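PDB 6YQ4: tannase from Fusobacterium nucleatum subsp. nucleatum ATCC 25586, which hydrolyses gallotannins, an activity that detoxifies these plant polyphenols and is linked to resistance of the pathogen. Local coordinates for residues Leu146-Glu151 with Gly192-Arg197; Leu139-Arg144 with Pro186-Ile191; Leu8-Asp13 with Val152-Ala157; Gln47-Tyr52 with Val110-Gly115. All coordinates share one frame; numbering follows the deposited sequence.

Contact 1: residues Leu146-Glu151 with Gly192-Arg197. With MG (magnesium ion), chain E.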
loop_
_atom_site.group_PDB
_atom_site.type_symbol
_atom_site.label_atom_id
_atom_site.label_comp_id
_atom_site.label_asym_id
_atom_site.label_seq_id
_atom_site.Cartn_x
_atom_site.Cartn_y
_atom_site.Cartn_z
ATOM N N LEU A 146 -9.810 -12.663 13.768
ATOM C CA LEU A 146 -8.922 -12.431 14.906
ATOM C C LEU A 146 -9.683 -11.962 16.135
ATOM O O LEU A 146 -9.417 -12.438 17.245
ATOM C CB LEU A 146 -7.847 -11.420 14.544
ATOM C CG LEU A 146 -6.890 -11.874 13.446
ATOM C CD1 LEU A 146 -5.755 -10.864 13.315
ATOM C CD2 LEU A 146 -6.363 -13.246 13.757
ATOM N N TYR A 147 -10.631 -11.025 15.967
ATOM C CA TYR A 147 -11.395 -10.531 17.120
ATOM C C TYR A 147 -12.292 -11.614 17.702
ATOM O O TYR A 147 -12.355 -11.783 18.925
ATOM C CB TYR A 147 -12.236 -9.308 16.730
ATOM C CG TYR A 147 -11.455 -8.012 16.778
ATOM C CD1 TYR A 147 -11.025 -7.477 17.995
ATOM C CD2 TYR A 147 -11.120 -7.336 15.610
ATOM C CE1 TYR A 147 -10.295 -6.290 18.043
ATOM C CE2 TYR A 147 -10.394 -6.145 15.646
ATOM C CZ TYR A 147 -9.982 -5.629 16.862
ATOM O OH TYR A 147 -9.260 -4.457 16.877
ATOM N N LEU A 148 -12.991 -12.361 16.836
ATOM C CA LEU A 148 -13.876 -13.429 17.291
ATOM C C LEU A 148 -13.146 -14.452 18.150
ATOM O O LEU A 148 -13.732 -15.010 19.086
ATOM C CB LEU A 148 -14.521 -14.111 16.086
ATOM C CG LEU A 148 -15.601 -15.147 16.428
ATOM C CD1 LEU A 148 -16.954 -14.790 15.848
ATOM C CD2 LEU A 148 -15.181 -16.513 15.936
ATOM N N ASN A 149 -11.871 -14.706 17.863
ATOM C CA ASN A 149 -11.098 -15.717 18.572
ATOM C C ASN A 149 -10.107 -15.122 19.549
ATOM O O ASN A 149 -9.179 -15.822 19.960
ATOM C CB ASN A 149 -10.330 -16.594 17.590
ATOM C CG ASN A 149 -11.223 -17.455 16.773
ATOM O OD1 ASN A 149 -11.766 -18.437 17.264
ATOM N ND2 ASN A 149 -11.376 -17.109 15.509
ATOM N N ASP A 150 -10.251 -13.840 19.894
ATOM C CA ASP A 150 -9.264 -13.198 20.759
ATOM C C ASP A 150 -9.160 -13.910 22.102
ATOM O O ASP A 150 -8.054 -14.138 22.607
ATOM C CB ASP A 150 -9.617 -11.719 20.952
ATOM C CG ASP A 150 -8.478 -10.915 21.573
ATOM O OD1 ASP A 150 -8.732 -9.773 22.024
ATOM O OD2 ASP A 150 -7.335 -11.422 21.608
ATOM N N GLU A 151 -10.300 -14.300 22.679
ATOM C CA GLU A 151 -10.284 -14.802 24.047
ATOM C C GLU A 151 -9.598 -16.152 24.139
ATOM O O GLU A 151 -9.050 -16.497 25.189
ATOM C CB GLU A 151 -11.703 -14.879 24.600
ATOM C CG GLU A 151 -12.320 -13.489 24.789
ATOM C CD GLU A 151 -13.750 -13.532 25.310
ATOM O OE1 GLU A 151 -14.313 -14.647 25.442
ATOM O OE2 GLU A 151 -14.306 -12.448 25.599
ATOM N N GLY A 192 -19.923 -14.526 4.641
ATOM C CA GLY A 192 -20.045 -15.025 5.998
ATOM C C GLY A 192 -18.871 -14.720 6.905
ATOM O O GLY A 192 -18.493 -15.571 7.722
ATOM N N ALA A 193 -18.282 -13.529 6.781
ATOM C CA ALA A 193 -17.320 -13.064 7.775
ATOM C C ALA A 193 -17.929 -13.072 9.171
ATOM O O ALA A 193 -19.137 -12.906 9.344
ATOM C CB ALA A 193 -16.834 -11.652 7.436
ATOM N N ALA A 194 -17.073 -13.275 10.175
ATOM C CA ALA A 194 -17.512 -13.133 11.560
ATOM C C ALA A 194 -18.069 -11.734 11.787
ATOM O O ALA A 194 -17.617 -10.757 11.177
ATOM C CB ALA A 194 -16.355 -13.402 12.524
ATOM N N GLU A 195 -19.062 -11.637 12.665
ATOM C CA GLU A 195 -19.765 -10.380 12.896
ATOM C C GLU A 195 -19.216 -9.724 14.159
ATOM O O GLU A 195 -19.863 -9.649 15.198
ATOM C CB GLU A 195 -21.270 -10.626 12.957
ATOM C CG GLU A 195 -21.856 -10.866 11.552
ATOM C CD GLU A 195 -23.175 -11.624 11.553
ATOM O OE1 GLU A 195 -23.722 -11.885 10.458
ATOM O OE2 GLU A 195 -23.669 -11.956 12.648
ATOM N N THR A 196 -17.966 -9.257 14.036
ATOM C CA THR A 196 -17.222 -8.697 15.155
ATOM C C THR A 196 -16.827 -7.285 14.797
ATOM O O THR A 196 -17.631 -6.348 14.961
ATOM C CB THR A 196 -16.036 -9.605 15.518
ATOM O OG1 THR A 196 -15.112 -9.651 14.435
ATOM C CG2 THR A 196 -16.498 -10.995 15.802
ATOM N N ARG A 197 -15.604 -7.055 14.299
ATOM C CA ARG A 197 -15.142 -5.724 13.911
ATOM C C ARG A 197 -13.837 -5.850 13.136
ATOM O O ARG A 197 -13.164 -6.888 13.182
ATOM C CB ARG A 197 -14.956 -4.812 15.124
ATOM C CG ARG A 197 -14.003 -5.321 16.193
ATOM C CD ARG A 197 -14.019 -4.355 17.369
ATOM N NE ARG A 197 -12.681 -4.047 17.869
ATOM C CZ ARG A 197 -12.419 -3.167 18.833
ATOM N NH1 ARG A 197 -13.416 -2.517 19.420
ATOM N NH2 ARG A 197 -11.163 -2.941 19.214
HETATM MG MG MG E . -5.798 -13.021 22.598
#

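Contact 2: residues Leu139-Arg144 with Pro186-Ile191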
loop_
_atom_site.group_PDB
_atom_site.type_symbol
_atom_site.label_atom_id
_atom_site.label_comp_id
_atom_site.label_asym_id
_atom_site.label_seq_id
_atom_site.Cartn_x
_atom_site.Cartn_y
_atom_site.Cartn_z
ATOM N N LEU A 139 -9.174 -8.878 3.827
ATOM C CA LEU A 139 -8.378 -8.416 4.962
ATOM C C LEU A 139 -9.262 -8.047 6.150
ATOM O O LEU A 139 -8.927 -8.364 7.299
ATOM C CB LEU A 139 -7.513 -7.213 4.552
ATOM C CG LEU A 139 -6.395 -7.470 3.541
ATOM C CD1 LEU A 139 -5.327 -6.394 3.597
ATOM C CD2 LEU A 139 -5.774 -8.855 3.745
ATOM N N LYS A 140 -10.382 -7.352 5.897
ATOM C CA LYS A 140 -11.331 -7.053 6.969
ATOM C C LYS A 140 -11.858 -8.332 7.599
ATOM O O LYS A 140 -11.887 -8.469 8.825
ATOM C CB LYS A 140 -12.487 -6.202 6.422
ATOM C CG LYS A 140 -12.092 -4.754 6.116
ATOM C CD LYS A 140 -13.161 -4.009 5.323
ATOM C CE LYS A 140 -12.763 -2.544 5.183
ATOM N NZ LYS A 140 -12.842 -1.802 6.502
ATOM N N ALA A 141 -12.235 -9.299 6.760
ATOM C CA ALA A 141 -12.778 -10.565 7.228
ATOM C C ALA A 141 -11.783 -11.341 8.074
ATOM O O ALA A 141 -12.183 -12.033 9.016
ATOM C CB ALA A 141 -13.205 -11.396 6.029
ATOM N N ALA A 142 -10.490 -11.260 7.760
ATOM C CA ALA A 142 -9.509 -11.957 8.587
ATOM C C ALA A 142 -9.336 -11.267 9.934
ATOM O O ALA A 142 -9.226 -11.939 10.964
ATOM C CB ALA A 142 -8.167 -12.080 7.859
ATOM N N VAL A 143 -9.339 -9.928 9.954
ATOM C CA VAL A 143 -9.340 -9.194 11.221
ATOM C C VAL A 143 -10.522 -9.615 12.078
ATOM O O VAL A 143 -10.384 -9.871 13.283
ATOM C CB VAL A 143 -9.353 -7.671 10.972
ATOM C CG1 VAL A 143 -9.535 -6.901 12.297
ATOM C CG2 VAL A 143 -8.080 -7.239 10.331
ATOM N N ARG A 144 -11.703 -9.693 11.475
ATOM C CA ARG A 144 -12.882 -10.069 12.241
ATOM C C ARG A 144 -12.707 -11.450 12.860
ATOM O O ARG A 144 -13.083 -11.673 14.017
ATOM C CB ARG A 144 -14.115 -9.999 11.339
ATOM C CG ARG A 144 -14.349 -8.593 10.826
ATOM C CD ARG A 144 -15.597 -8.464 9.994
ATOM N NE ARG A 144 -15.996 -7.069 9.830
ATOM C CZ ARG A 144 -17.020 -6.506 10.460
ATOM N NH1 ARG A 144 -17.765 -7.208 11.303
ATOM N NH2 ARG A 144 -17.310 -5.241 10.231
ATOM N N PRO A 186 -22.196 -5.561 3.274
ATOM C CA PRO A 186 -22.877 -6.491 2.340
ATOM C C PRO A 186 -21.931 -7.483 1.679
ATOM O O PRO A 186 -22.343 -8.605 1.353
ATOM C CB PRO A 186 -23.533 -5.558 1.307
ATOM C CG PRO A 186 -23.720 -4.252 2.036
ATOM C CD PRO A 186 -22.498 -4.150 2.950
ATOM N N TYR A 187 -20.661 -7.122 1.489
ATOM C CA TYR A 187 -19.723 -8.109 0.977
ATOM C C TYR A 187 -19.260 -9.066 2.069
ATOM O O TYR A 187 -18.991 -10.241 1.785
ATOM C CB TYR A 187 -18.517 -7.426 0.339
ATOM C CG TYR A 187 -18.829 -6.550 -0.854
ATOM C CD1 TYR A 187 -19.139 -5.199 -0.687
ATOM C CD2 TYR A 187 -18.771 -7.062 -2.161
ATOM C CE1 TYR A 187 -19.393 -4.383 -1.774
ATOM C CE2 TYR A 187 -19.026 -6.252 -3.261
ATOM C CZ TYR A 187 -19.341 -4.909 -3.053
ATOM O OH TYR A 187 -19.610 -4.079 -4.112
ATOM N N LEU A 188 -19.157 -8.584 3.312
ATOM C CA LEU A 188 -18.769 -9.451 4.424
ATOM C C LEU A 188 -19.898 -10.412 4.777
ATOM O O LEU A 188 -19.655 -11.588 5.086
ATOM C CB LEU A 188 -18.372 -8.599 5.635
ATOM C CG LEU A 188 -17.130 -7.711 5.472
ATOM C CD1 LEU A 188 -17.163 -6.515 6.388
ATOM C CD2 LEU A 188 -15.859 -8.513 5.711
ATOM N N LYS A 189 -21.145 -9.927 4.721
ATOM C CA LYS A 189 -22.298 -10.796 4.928
ATOM C C LYS A 189 -22.335 -11.903 3.888
ATOM O O LYS A 189 -22.578 -13.065 4.217
ATOM C CB LYS A 189 -23.587 -9.974 4.880
ATOM C CG LYS A 189 -24.852 -10.738 5.282
ATOM C CD LYS A 189 -26.042 -9.791 5.468
ATOM C CE LYS A 189 -27.160 -10.442 6.271
ATOM N NZ LYS A 189 -26.701 -10.797 7.645
ATOM N N GLU A 190 -22.052 -11.558 2.633
ATOM C CA GLU A 190 -22.131 -12.519 1.540
ATOM C C GLU A 190 -21.145 -13.665 1.727
ATOM O O GLU A 190 -21.458 -14.817 1.404
ATOM C CB GLU A 190 -21.885 -11.799 0.215
ATOM C CG GLU A 190 -21.809 -12.694 -1.006
ATOM C CD GLU A 190 -21.764 -11.898 -2.306
ATOM O OE1 GLU A 190 -21.219 -10.762 -2.296
ATOM O OE2 GLU A 190 -22.284 -12.410 -3.328
ATOM N N ILE A 191 -19.950 -13.388 2.247
ATOM C CA ILE A 191 -19.007 -14.492 2.392
ATOM C C ILE A 191 -19.014 -15.028 3.816
ATOM O O ILE A 191 -18.224 -15.912 4.160
ATOM C CB ILE A 191 -17.587 -14.103 1.961
ATOM C CG1 ILE A 191 -17.082 -12.880 2.719
ATOM C CG2 ILE A 191 -17.514 -13.927 0.433
ATOM C CD1 ILE A 191 -15.615 -12.641 2.486
#

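Contact 3: residues Leu8-Asp13 with Val152-Ala157. With MG (magnesium ion), chain E.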
loop_
_atom_site.group_PDB
_atom_site.type_symbol
_atom_site.label_atom_id
_atom_site.label_comp_id
_atom_site.label_asym_id
_atom_site.label_seq_id
_atom_site.Cartn_x
_atom_site.Cartn_y
_atom_site.Cartn_z
ATOM N N LEU A 8 -15.554 -21.428 12.442
ATOM C CA LEU A 8 -14.594 -20.332 12.525
ATOM C C LEU A 8 -13.845 -20.229 13.846
ATOM O O LEU A 8 -13.075 -19.278 14.017
ATOM C CB LEU A 8 -15.292 -18.993 12.258
ATOM C CG LEU A 8 -15.536 -18.668 10.787
ATOM C CD1 LEU A 8 -15.831 -17.190 10.600
ATOM C CD2 LEU A 8 -14.364 -19.150 9.900
ATOM N N LYS A 9 -14.036 -21.147 14.791
ATOM C CA LYS A 9 -13.329 -21.006 16.055
ATOM C C LYS A 9 -11.930 -21.603 15.958
ATOM O O LYS A 9 -11.704 -22.623 15.301
ATOM C CB LYS A 9 -14.106 -21.619 17.225
ATOM C CG LYS A 9 -14.872 -20.531 18.035
ATOM C CD LYS A 9 -13.920 -19.662 18.898
ATOM C CE LYS A 9 -14.623 -18.748 19.908
ATOM N NZ LYS A 9 -15.856 -18.101 19.387
ATOM N N PHE A 10 -10.999 -20.935 16.619
ATOM C CA PHE A 10 -9.585 -21.255 16.555
ATOM C C PHE A 10 -9.259 -22.374 17.533
ATOM O O PHE A 10 -9.627 -22.319 18.712
ATOM C CB PHE A 10 -8.788 -19.994 16.878
ATOM C CG PHE A 10 -7.329 -20.217 17.083
ATOM C CD1 PHE A 10 -6.466 -20.270 16.003
ATOM C CD2 PHE A 10 -6.810 -20.331 18.363
ATOM C CE1 PHE A 10 -5.107 -20.456 16.193
ATOM C CE2 PHE A 10 -5.464 -20.516 18.562
ATOM C CZ PHE A 10 -4.604 -20.579 17.474
ATOM N N ASN A 11 -8.551 -23.381 17.043
ATOM C CA ASN A 11 -8.198 -24.534 17.852
ATOM C C ASN A 11 -6.740 -24.441 18.274
ATOM O O ASN A 11 -5.848 -24.724 17.464
ATOM C CB ASN A 11 -8.453 -25.821 17.068
ATOM C CG ASN A 11 -8.535 -27.015 17.960
ATOM O OD1 ASN A 11 -7.776 -27.133 18.920
ATOM N ND2 ASN A 11 -9.477 -27.904 17.673
ATOM N N PRO A 12 -6.440 -24.061 19.519
ATOM C CA PRO A 12 -5.035 -23.954 19.949
ATOM C C PRO A 12 -4.305 -25.285 19.986
ATOM O O PRO A 12 -3.092 -25.298 20.238
ATOM C CB PRO A 12 -5.138 -23.348 21.368
ATOM C CG PRO A 12 -6.533 -22.813 21.480
ATOM C CD PRO A 12 -7.377 -23.688 20.589
ATOM N N ASP A 13 -4.998 -26.398 19.749
ATOM C CA ASP A 13 -4.386 -27.716 19.781
ATOM C C ASP A 13 -3.960 -28.223 18.409
ATOM O O ASP A 13 -3.201 -29.194 18.347
ATOM C CB ASP A 13 -5.346 -28.730 20.419
ATOM C CG ASP A 13 -5.504 -28.518 21.912
ATOM O OD1 ASP A 13 -6.433 -29.113 22.517
ATOM O OD2 ASP A 13 -4.687 -27.754 22.478
ATOM N N VAL A 152 -9.582 -16.917 23.055
ATOM C CA VAL A 152 -8.943 -18.218 23.094
ATOM C C VAL A 152 -7.574 -18.217 22.411
ATOM O O VAL A 152 -6.761 -19.117 22.676
ATOM C CB VAL A 152 -9.885 -19.280 22.485
ATOM C CG1 VAL A 152 -10.090 -19.040 20.986
ATOM C CG2 VAL A 152 -9.379 -20.679 22.779
ATOM N N MET A 153 -7.281 -17.227 21.577
ATOM C CA MET A 153 -6.003 -17.166 20.871
ATOM C C MET A 153 -5.011 -16.293 21.630
ATOM O O MET A 153 -5.379 -15.219 22.120
ATOM C CB MET A 153 -6.183 -16.614 19.454
ATOM C CG MET A 153 -4.888 -16.493 18.627
ATOM S SD MET A 153 -5.135 -15.879 16.929
ATOM C CE MET A 153 -6.594 -16.825 16.497
ATOM N N PRO A 154 -3.761 -16.735 21.764
ATOM C CA PRO A 154 -2.753 -15.884 22.406
ATOM C C PRO A 154 -2.605 -14.555 21.683
ATOM O O PRO A 154 -2.862 -14.431 20.480
ATOM C CB PRO A 154 -1.470 -16.727 22.320
ATOM C CG PRO A 154 -1.956 -18.143 22.306
ATOM C CD PRO A 154 -3.271 -18.110 21.544
ATOM N N GLY A 155 -2.204 -13.549 22.437
ATOM C CA GLY A 155 -2.063 -12.204 21.900
ATOM C C GLY A 155 -3.258 -11.328 22.214
ATOM O O GLY A 155 -4.194 -11.705 22.922
ATOM N N ASP A 156 -3.220 -10.129 21.646
ATOM C CA ASP A 156 -4.212 -9.094 21.911
ATOM C C ASP A 156 -4.731 -8.557 20.586
ATOM O O ASP A 156 -4.018 -7.831 19.890
ATOM C CB ASP A 156 -3.604 -7.968 22.746
ATOM C CG ASP A 156 -4.597 -6.853 23.043
ATOM O OD1 ASP A 156 -5.822 -7.063 22.855
ATOM O OD2 ASP A 156 -4.144 -5.769 23.481
ATOM N N ALA A 157 -5.989 -8.870 20.260
ATOM C CA ALA A 157 -6.613 -8.380 19.033
ATOM C C ALA A 157 -6.796 -6.866 19.009
ATOM O O ALA A 157 -7.076 -6.304 17.944
ATOM C CB ALA A 157 -7.963 -9.069 18.823
HETATM MG MG MG E . -5.798 -13.021 22.598
#

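Contact 4: residues Gln47-Tyr52 with Val110-Gly115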
loop_
_atom_site.group_PDB
_atom_site.type_symbol
_atom_site.label_atom_id
_atom_site.label_comp_id
_atom_site.label_asym_id
_atom_site.label_seq_id
_atom_site.Cartn_x
_atom_site.Cartn_y
_atom_site.Cartn_z
ATOM N N GLN A 47 -8.477 -17.074 0.362
ATOM C CA GLN A 47 -9.125 -16.640 1.591
ATOM C C GLN A 47 -8.803 -17.583 2.740
ATOM O O GLN A 47 -9.716 -18.115 3.374
ATOM C CB GLN A 47 -10.640 -16.548 1.410
ATOM C CG GLN A 47 -11.101 -15.625 0.282
ATOM C CD GLN A 47 -12.614 -15.648 0.104
ATOM O OE1 GLN A 47 -13.186 -16.660 -0.311
ATOM N NE2 GLN A 47 -13.271 -14.534 0.441
ATOM N N ASN A 48 -7.522 -17.812 3.005
ATOM C CA ASN A 48 -7.095 -18.478 4.227
ATOM C C ASN A 48 -5.950 -17.685 4.852
ATOM O O ASN A 48 -5.369 -16.798 4.221
ATOM C CB ASN A 48 -6.677 -19.919 3.967
ATOM C CG ASN A 48 -5.400 -20.010 3.173
ATOM O OD1 ASN A 48 -4.307 -19.757 3.692
ATOM N ND2 ASN A 48 -5.523 -20.384 1.900
ATOM N N MET A 49 -5.608 -18.030 6.097
ATOM C CA MET A 49 -4.639 -17.274 6.881
ATOM C C MET A 49 -3.754 -18.196 7.716
ATOM O O MET A 49 -4.230 -19.179 8.290
ATOM C CB MET A 49 -5.361 -16.283 7.784
ATOM C CG MET A 49 -4.504 -15.637 8.832
ATOM S SD MET A 49 -5.442 -14.343 9.695
ATOM C CE MET A 49 -6.930 -15.240 10.152
ATOM N N ASN A 50 -2.467 -17.855 7.794
ATOM C CA ASN A 50 -1.493 -18.550 8.628
ATOM C C ASN A 50 -1.259 -17.753 9.900
ATOM O O ASN A 50 -1.004 -16.544 9.839
ATOM C CB ASN A 50 -0.153 -18.712 7.912
ATOM C CG ASN A 50 -0.237 -19.612 6.718
ATOM O OD1 ASN A 50 -1.064 -20.513 6.670
ATOM N ND2 ASN A 50 0.632 -19.380 5.741
ATOM N N ILE A 51 -1.302 -18.433 11.040
ATOM C CA ILE A 51 -1.066 -17.816 12.339
ATOM C C ILE A 51 0.136 -18.490 12.987
ATOM O O ILE A 51 0.173 -19.718 13.108
ATOM C CB ILE A 51 -2.303 -17.917 13.242
ATOM C CG1 ILE A 51 -3.454 -17.105 12.651
ATOM C CG2 ILE A 51 -1.963 -17.459 14.653
ATOM C CD1 ILE A 51 -4.694 -17.145 13.525
ATOM N N TYR A 52 1.118 -17.688 13.387
ATOM C CA TYR A 52 2.329 -18.167 14.038
ATOM C C TYR A 52 2.429 -17.570 15.435
ATOM O O TYR A 52 2.309 -16.349 15.607
ATOM C CB TYR A 52 3.555 -17.799 13.220
ATOM C CG TYR A 52 3.468 -18.281 11.800
ATOM C CD1 TYR A 52 3.592 -19.635 11.499
ATOM C CD2 TYR A 52 3.240 -17.393 10.755
ATOM C CE1 TYR A 52 3.517 -20.084 10.201
ATOM C CE2 TYR A 52 3.167 -17.835 9.456
ATOM C CZ TYR A 52 3.311 -19.181 9.186
ATOM O OH TYR A 52 3.230 -19.619 7.891
ATOM N N VAL A 110 2.764 -12.099 18.015
ATOM C CA VAL A 110 1.974 -13.095 17.308
ATOM C C VAL A 110 1.836 -12.654 15.854
ATOM O O VAL A 110 1.675 -11.466 15.551
ATOM C CB VAL A 110 0.606 -13.291 17.985
ATOM C CG1 VAL A 110 -0.368 -13.983 17.034
ATOM C CG2 VAL A 110 0.753 -14.105 19.252
ATOM N N VAL A 111 1.938 -13.602 14.934
ATOM C CA VAL A 111 1.873 -13.304 13.511
ATOM C C VAL A 111 0.623 -13.949 12.945
ATOM O O VAL A 111 0.448 -15.170 13.042
ATOM C CB VAL A 111 3.121 -13.794 12.774
ATOM C CG1 VAL A 111 2.939 -13.603 11.264
ATOM C CG2 VAL A 111 4.337 -13.044 13.282
ATOM N N ALA A 112 -0.256 -13.126 12.381
ATOM C CA ALA A 112 -1.403 -13.583 11.606
ATOM C C ALA A 112 -1.233 -12.979 10.225
ATOM O O ALA A 112 -1.216 -11.752 10.083
ATOM C CB ALA A 112 -2.726 -13.170 12.245
ATOM N N ALA A 113 -1.062 -13.835 9.223
ATOM C CA ALA A 113 -0.713 -13.416 7.863
ATOM C C ALA A 113 -1.784 -13.903 6.890
ATOM O O ALA A 113 -1.772 -15.083 6.483
ATOM C CB ALA A 113 0.664 -13.966 7.467
ATOM N N PRO A 114 -2.720 -13.051 6.486
ATOM C CA PRO A 114 -3.809 -13.512 5.625
ATOM C C PRO A 114 -3.430 -13.481 4.156
ATOM O O PRO A 114 -2.725 -12.576 3.690
ATOM C CB PRO A 114 -4.904 -12.487 5.894
ATOM C CG PRO A 114 -4.116 -11.232 6.009
ATOM C CD PRO A 114 -2.834 -11.607 6.747
ATOM N N GLY A 115 -3.929 -14.486 3.415
ATOM C CA GLY A 115 -4.068 -14.327 1.990
ATOM C C GLY A 115 -5.315 -13.521 1.659
ATOM O O GLY A 115 -6.163 -13.270 2.518
#

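Contact 1: residues Leu146-Glu151 with Gly192-Arg197
The C-terminal end of helix 134-148 packs on a loop here, with Tyr147 and Leu148 against Ala194, Thr196 and Arg197. The magnesium ligand Asp150 follows just after the helix end. Arg197 lies across one face of the Tyr147 ring. Its CG is 3.7 Å from the ring centroid, a CH-pi contact only 15° off the normal. The chain then bends at chi3 (-135°), which carries NE over the rim of the ring, 3.3 Å from Tyr147 CE1. The guanidinium plane stands 74° from the ring plane, so the two groups do not stack. A weak hydrogen bond of 3.4 Å runs from Arg197 NH2 to Tyr147 OH. The stronger partner of both polar ends is Asp199: its carboxylate forms a salt bridge with Arg197 NE, and its backbone O bonds Tyr147 OH. Leu148 CD1 touches Ala194 CB at 3.7 Å. Leu148 CB meets Thr196 CG2 at 3.7 Å, leaving Thr196 OG1 to bond Arg144 O. Asp150 grips magnesium twice, through O at 2.5 Å and OD2 at 2.4 Å. The helix end thus leads directly into a metal-binding loop, completed by the carbonyls of Met153 and Gly155.

Contact 2: residues Leu139-Arg144 with Pro186-Ile191
Leu188 of helix 185-191 is the centre of this contact and reaches Lys140, Ala141 and Arg144 on helix 134-148. The axes of the two short segments come no closer than 10.7 Å and cross at -66°. Leu188 spans much of that gap, and its two methyls are shared between different partners. CD2 rests on Ala141, 3.9 Å from Ala141 CB, and is equally close to the backbone N of that residue. It also touches Lys140 CB at 4.1 Å. CD1 goes to Arg144, 3.7 Å from Arg144 NE. The two side chains cross at about a right angle, with the methyl placed obliquely to the guanidinium. This is the close part of the contact, and all its residues are buried.

Packing is thinner toward the C-terminal end of helix 185-191. There Ile191 CD1 only grazes Ala141 CB, at 4.5 Å. The outer side of the same helix carries Pro186, Lys189 and Glu190, which are exposed and do not reach residues 139-144.

No hydrogen bond joins the two segments. The buried polar ends are served by other residues. Arg144 NH2 forms a salt bridge with Asp198. Lys140 NZ bonds Ser178 OG, and the ammonium also makes a cation-pi contact with Tyr184. The chemistry between the helices is therefore van der Waals contact alone: one leucine methyl lies on Ala141 and Lys140 CB, the other against the Arg144 guanidinium, while the polar bonds of both charged groups go to residues outside the two segments.

Contact 3: residues Leu8-Asp13 with Val152-Ala157
Val152, the first residue of its segment, meets Pro12 and Phe10 of the N-terminal loop. Its CG2 touches Pro12 CG at 3.8 Å. Its CG1 lies at the edge of the Phe10 ring, near the ring plane, 4.4 Å from Phe10 CD2.

Met153 comes next and crosses the Phe10 side chain at about a right angle. Its chain is extended as far as SD, then bends at chi3 (-43°). That bend brings CE over one ring face, 3.7 Å from the centroid of Phe10 and 23° off the normal. SD stands above the same ring, 4.6 Å from its centroid. This is a Met-aromatic contact with a CH-pi contact from the methyl. While the side chain faces the aromatic ring, Met153 O binds magnesium at 2.3 Å.

Pro154 adds a loose contact, its CD 4.4 Å from Phe10 CE2. Gly155 turns the chain with positive phi (99°), and Gly155 O binds magnesium at 2.1 Å. Asp150 supplies two further ligands, so the loop folds round the metal. On the N-terminal side, Asp13 N bonds Asn11 OD1 at 3.0 Å in an Asx turn just after Phe10.

Phe10 also meets Tyr145 of helix 134-148 and the ring of Tyr32 on strand 26-36. Met153 and Pro154 lie against Ile51 and Ile53 of strand 48-54, between the N-terminal loop and the central sheet.

Contact 4: residues Gln47-Tyr52 with Val110-Gly115
Asn50 with Ala113 and Tyr52 with Val111 form the hydrogen-bonded pairs of this antiparallel strand contact. Tyr52 N bonds Val111 O at 2.6 Å, and Val111 N returns to Tyr52 O at 2.9 Å, nearly straight at 175°. Asn50 O accepts from Ala113 N at 2.8 Å. The bond back from Asn50 N to Ala113 O is longer, 3.1 Å, with the donor 43° out of the carbonyl plane. Gly115 N extends the ladder to Asn48 O at 2.8 Å. Pro114 falls opposite Met49 in a non-hydrogen-bonded pair, so its missing N-H costs no bond between these strands.

On one face, Ala112 CB touches both Met49 SD (3.9 Å) and Ile51 CG1 (4.0 Å). On the other, Val111 CG1 meets the edge of the Tyr52 ring at CD2, 3.8 Å away.

Outside this shell, the Asn50 amide is fixed by Asn34 N and Asp88 O. Helix 134-148 packs on the Ala112 face and helix 100-106 on the Val111 face. Strand 26-36 flanks 48-54 on the outer side, and 73-76 flanks 110-114 toward the middle of the sheet. An antiparallel strand beside the start of a parallel run, with helices on both faces, is the pattern of the alpha/beta-hydrolase sheet.

How the contacts relate
The chain opens contact 3 at residues 8-13. Contact 4 comes next: it opens at 47-52, closes at 110-115 by pairing two sheet strands, and lies wholly within the span of contact 3. Helix 134-148 then starts contact 2, and its end starts contact 1. Contact 3 closes at 152-157 before either of these does, so it crosses both. Contact 2 closes at 186-191 and contact 1 at 192-197, so these two also cross. Asn149 of contact 1 bonds the backbone of Leu8 and Phe10 in contact 3, and both contacts supply ligands to one magnesium ion. Together they tie the N-terminal loop, the sheet and helices 134-148 and 185-191.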